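Local structure of DPS family protein (Vibrio cholerae O1 biovar El Tor, 3IQ1) at residues H119-I124 against A138-Y143. The protein probably binds ferric iron and oxidises metal ions, as members of the ferritin-like Dps family do, and forms a shell of twelve subunits. Sequence-based numbering, arbitrary orientation.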
ATOM      1  N   HIS B 119     -30.644  17.423  17.473  1.00  7.39           N
ATOM      2  CA  HIS B 119     -31.514  17.766  18.596  1.00  8.31           C
ATOM      3  C   HIS B 119     -31.623  16.552  19.520  1.00  7.84           C
ATOM      4  O   HIS B 119     -31.492  16.678  20.757  1.00  7.21           O
ATOM      5  CB  HIS B 119     -32.860  18.177  18.011  1.00  9.29           C
ATOM      6  CG  HIS B 119     -33.826  18.714  18.992  1.00 16.29           C
ATOM      7  ND1 HIS B 119     -34.647  17.896  19.730  1.00 23.05           N
ATOM      8  CD2 HIS B 119     -34.182  19.988  19.283  1.00 21.07           C
ATOM      9  CE1 HIS B 119     -35.417  18.641  20.498  1.00 22.97           C
ATOM     10  NE2 HIS B 119     -35.183  19.915  20.223  1.00 25.28           N
ATOM     11  N   GLN B 120     -31.859  15.378  18.949  1.00  8.15           N
ATOM     12  CA  GLN B 120     -32.048  14.143  19.755  1.00  6.89           C
ATOM     13  C   GLN B 120     -30.752  13.728  20.420  1.00  7.51           C
ATOM     14  O   GLN B 120     -30.734  13.328  21.576  1.00  8.17           O
ATOM     15  CB  GLN B 120     -32.531  12.969  18.926  1.00  7.73           C
ATOM     16  CG  GLN B 120     -33.900  12.802  18.715  1.00 12.85           C
ATOM     17  CD  GLN B 120     -34.042  11.468  17.962  1.00 14.90           C
ATOM     18  OE1 GLN B 120     -33.486  11.331  16.887  1.00 19.08           O
ATOM     19  NE2 GLN B 120     -34.594  10.507  18.575  1.00  8.99           N
ATOM     20  N   GLN B 121     -29.627  13.891  19.698  1.00  5.82           N
ATOM     21  CA  GLN B 121     -28.310  13.563  20.263  1.00  4.99           C
ATOM     22  C   GLN B 121     -27.945  14.483  21.423  1.00  6.35           C
ATOM     23  O   GLN B 121     -27.408  14.003  22.401  1.00  6.33           O
ATOM     24  CB  GLN B 121     -27.256  13.555  19.168  1.00  5.20           C
ATOM     25  CG  GLN B 121     -27.503  12.386  18.225  1.00  5.94           C
ATOM     26  CD  GLN B 121     -26.880  12.403  16.870  1.00  7.38           C
ATOM     27  OE1 GLN B 121     -26.848  11.364  16.238  1.00  8.98           O
ATOM     28  NE2 GLN B 121     -26.264  13.512  16.450  1.00  7.30           N
ATOM     29  N   ARG B 122     -28.281  15.778  21.364  1.00  5.89           N
ATOM     30  CA  ARG B 122     -28.041  16.679  22.467  1.00  4.76           C
ATOM     31  C   ARG B 122     -28.880  16.302  23.718  1.00  5.05           C
ATOM     32  O   ARG B 122     -28.412  16.359  24.851  1.00  6.63           O
ATOM     33  CB  ARG B 122     -28.358  18.098  22.039  1.00  5.35           C
ATOM     34  CG  ARG B 122     -27.347  18.625  21.001  1.00  4.60           C
ATOM     35  CD  ARG B 122     -27.827  19.914  20.417  1.00  6.04           C
ATOM     36  NE  ARG B 122     -26.865  20.449  19.457  1.00  5.22           N
ATOM     37  CZ  ARG B 122     -27.178  21.024  18.302  1.00  5.13           C
ATOM     38  NH1 ARG B 122     -28.464  21.180  17.944  1.00  7.57           N
ATOM     39  NH2 ARG B 122     -26.194  21.477  17.490  1.00  5.37           N
ATOM     40  N   ASP B 123     -30.111  15.869  23.470  1.00  5.56           N
ATOM     41  CA  ASP B 123     -30.945  15.428  24.584  1.00  5.67           C
ATOM     42  C   ASP B 123     -30.391  14.184  25.258  1.00  6.42           C
ATOM     43  O   ASP B 123     -30.327  14.132  26.482  1.00  6.60           O
ATOM     44  CB  ASP B 123     -32.352  15.147  24.122  1.00  5.83           C
ATOM     45  CG  ASP B 123     -33.182  16.401  23.943  1.00 13.62           C
ATOM     46  OD1 ASP B 123     -32.775  17.505  24.403  1.00 11.81           O
ATOM     47  OD2 ASP B 123     -34.316  16.264  23.406  1.00 15.19           O
ATOM     48  N   ILE B 124     -29.950  13.222  24.444  1.00  5.80           N
ATOM     49  CA  ILE B 124     -29.330  12.022  24.975  1.00  5.36           C
ATOM     50  C   ILE B 124     -28.046  12.354  25.711  1.00  5.62           C
ATOM     51  O   ILE B 124     -27.751  11.799  26.786  1.00  6.98           O
ATOM     52  CB  ILE B 124     -29.099  10.943  23.887  1.00  5.04           C
ATOM     53  CG1 ILE B 124     -30.445  10.465  23.352  1.00  6.12           C
ATOM     54  CG2 ILE B 124     -28.273   9.772  24.468  1.00  6.78           C
ATOM     55  CD1 ILE B 124     -30.337   9.672  22.039  1.00  8.20           C
ATOM     56  N   ALA B 138     -19.912  10.135  25.191  1.00  5.26           N
ATOM     57  CA  ALA B 138     -18.796  10.256  24.278  1.00  5.93           C
ATOM     58  C   ALA B 138     -19.271   9.989  22.870  1.00  6.18           C
ATOM     59  O   ALA B 138     -18.829  10.602  21.952  1.00  6.26           O
ATOM     60  CB  ALA B 138     -17.662   9.275  24.676  1.00  6.49           C
ATOM     61  N   LEU B 139     -20.137   8.995  22.692  1.00  5.50           N
ATOM     62  CA  LEU B 139     -20.684   8.703  21.361  1.00  5.23           C
ATOM     63  C   LEU B 139     -21.486   9.871  20.816  1.00  4.48           C
ATOM     64  O   LEU B 139     -21.328  10.264  19.673  1.00  6.27           O
ATOM     65  CB  LEU B 139     -21.571   7.460  21.408  1.00  5.54           C
ATOM     66  CG  LEU B 139     -22.021   6.871  20.072  1.00  8.33           C
ATOM     67  CD1 LEU B 139     -20.759   6.425  19.276  1.00  8.39           C
ATOM     68  CD2 LEU B 139     -22.995   5.672  20.161  1.00  8.58           C
HETATM   69  N   MSE B 140     -22.356  10.428  21.642  1.00  3.73           N
HETATM   70  CA  MSE B 140     -23.172  11.572  21.221  1.00  4.29           C
HETATM   71  C   MSE B 140     -22.284  12.756  20.859  1.00  4.14           C
HETATM   72  O   MSE B 140     -22.549  13.450  19.882  1.00  4.91           O
HETATM   73  CB  MSE B 140     -24.193  11.961  22.284  1.00  4.98           C
HETATM   74  CG  MSE B 140     -25.258  10.946  22.567  1.00  4.64           C
HETATM   75 SE   MSE B 140     -26.341  10.312  21.155  1.00  5.57          SE
HETATM   76  CE  MSE B 140     -25.170   8.842  20.618  1.00  4.47           C
ATOM     77  N   SER B 141     -21.215  12.969  21.639  1.00  5.87           N
ATOM     78  CA  SER B 141     -20.287  14.047  21.382  1.00  6.45           C
ATOM     79  C   SER B 141     -19.665  13.950  19.994  1.00  5.94           C
ATOM     80  O   SER B 141     -19.609  14.930  19.230  1.00  5.05           O
ATOM     81  CB  SER B 141     -19.227  14.086  22.462  1.00  7.28           C
ATOM     82  OG  SER B 141     -18.195  15.022  22.186  1.00  9.50           O
ATOM     83  N   ASP B 142     -19.216  12.750  19.677  1.00  6.52           N
ATOM     84  CA  ASP B 142     -18.647  12.476  18.360  1.00  6.08           C
ATOM     85  C   ASP B 142     -19.680  12.787  17.275  1.00  5.88           C
ATOM     86  O   ASP B 142     -19.356  13.439  16.274  1.00  6.10           O
ATOM     87  CB  ASP B 142     -18.221  11.026  18.221  1.00  7.33           C
ATOM     88  CG  ASP B 142     -16.960  10.693  19.001  1.00  9.40           C
ATOM     89  OD1 ASP B 142     -16.268  11.603  19.490  1.00 13.29           O
ATOM     90  OD2 ASP B 142     -16.624   9.524  19.044  1.00 13.62           O
ATOM     91  N   TYR B 143     -20.904  12.292  17.425  1.00  4.50           N
ATOM     92  CA  TYR B 143     -21.908  12.476  16.404  1.00  4.93           C
ATOM     93  C   TYR B 143     -22.273  13.937  16.204  1.00  5.52           C
ATOM     94  O   TYR B 143     -22.400  14.431  15.075  1.00  6.48           O
ATOM     95  CB  TYR B 143     -23.173  11.675  16.702  1.00  4.84           C
ATOM     96  CG  TYR B 143     -23.037  10.141  16.608  1.00  4.07           C
ATOM     97  CD1 TYR B 143     -21.805   9.513  16.384  1.00  7.44           C
ATOM     98  CD2 TYR B 143     -24.127   9.353  16.725  1.00  6.11           C
ATOM     99  CE1 TYR B 143     -21.689   8.118  16.262  1.00  8.10           C
ATOM    100  CE2 TYR B 143     -24.020   7.942  16.667  1.00  8.47           C
ATOM    101  CZ  TYR B 143     -22.793   7.353  16.432  1.00  8.54           C
ATOM    102  OH  TYR B 143     -22.723   6.007  16.335  1.00 10.15           O
TER
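The amide of Gln121 is gripped at both ends, OE1 by a hydrogen bond to the hydroxyl of Tyr30 and NE2 by one to OE1 of Gln147, and between these anchors it lies against Tyr143. The contact belongs to the ferritin-like four-helix bundle of a Dps subunit, joining its last two long helices, 103-131 and 134-158, shortly before and after the turn that links them. Their local axes run antiparallel at 152° and approach to 9.1 Å, the nearest CA atoms being those of Gln121 and Met140, 5.6 Å apart. OE1 of Gln121 reaches the edge of the Tyr143 ring, near its plane, at 3.4 Å from CD2, whereas NE2 sits 3.6 Å from Tyr143 CB. Amide and ring planes are inclined by 55°, which rules out a flat stack; the two outside bonds should fix the amide's rotation. Leu139 CG, from the same helix, sits over one face of the ring, toward its rim.

Selenomethionine Met140 packs beside Gln121. A bend at chi2 (-56°) brings SE to 3.8 Å from Gln121 CG, with the two side chains crossing nearly at right angles. All four touching residues are buried, and helix 13-43 packs against these side chains through Leu23, which touches Met140, and Leu26, which touches Gln121. Ile124, about one turn beyond Gln121, adds apolar packing on Met140: its CG2 branch, anti to the backbone N, rests 3.8 Å from Met140 CG, while its CD1 approaches SE at 4.1 Å.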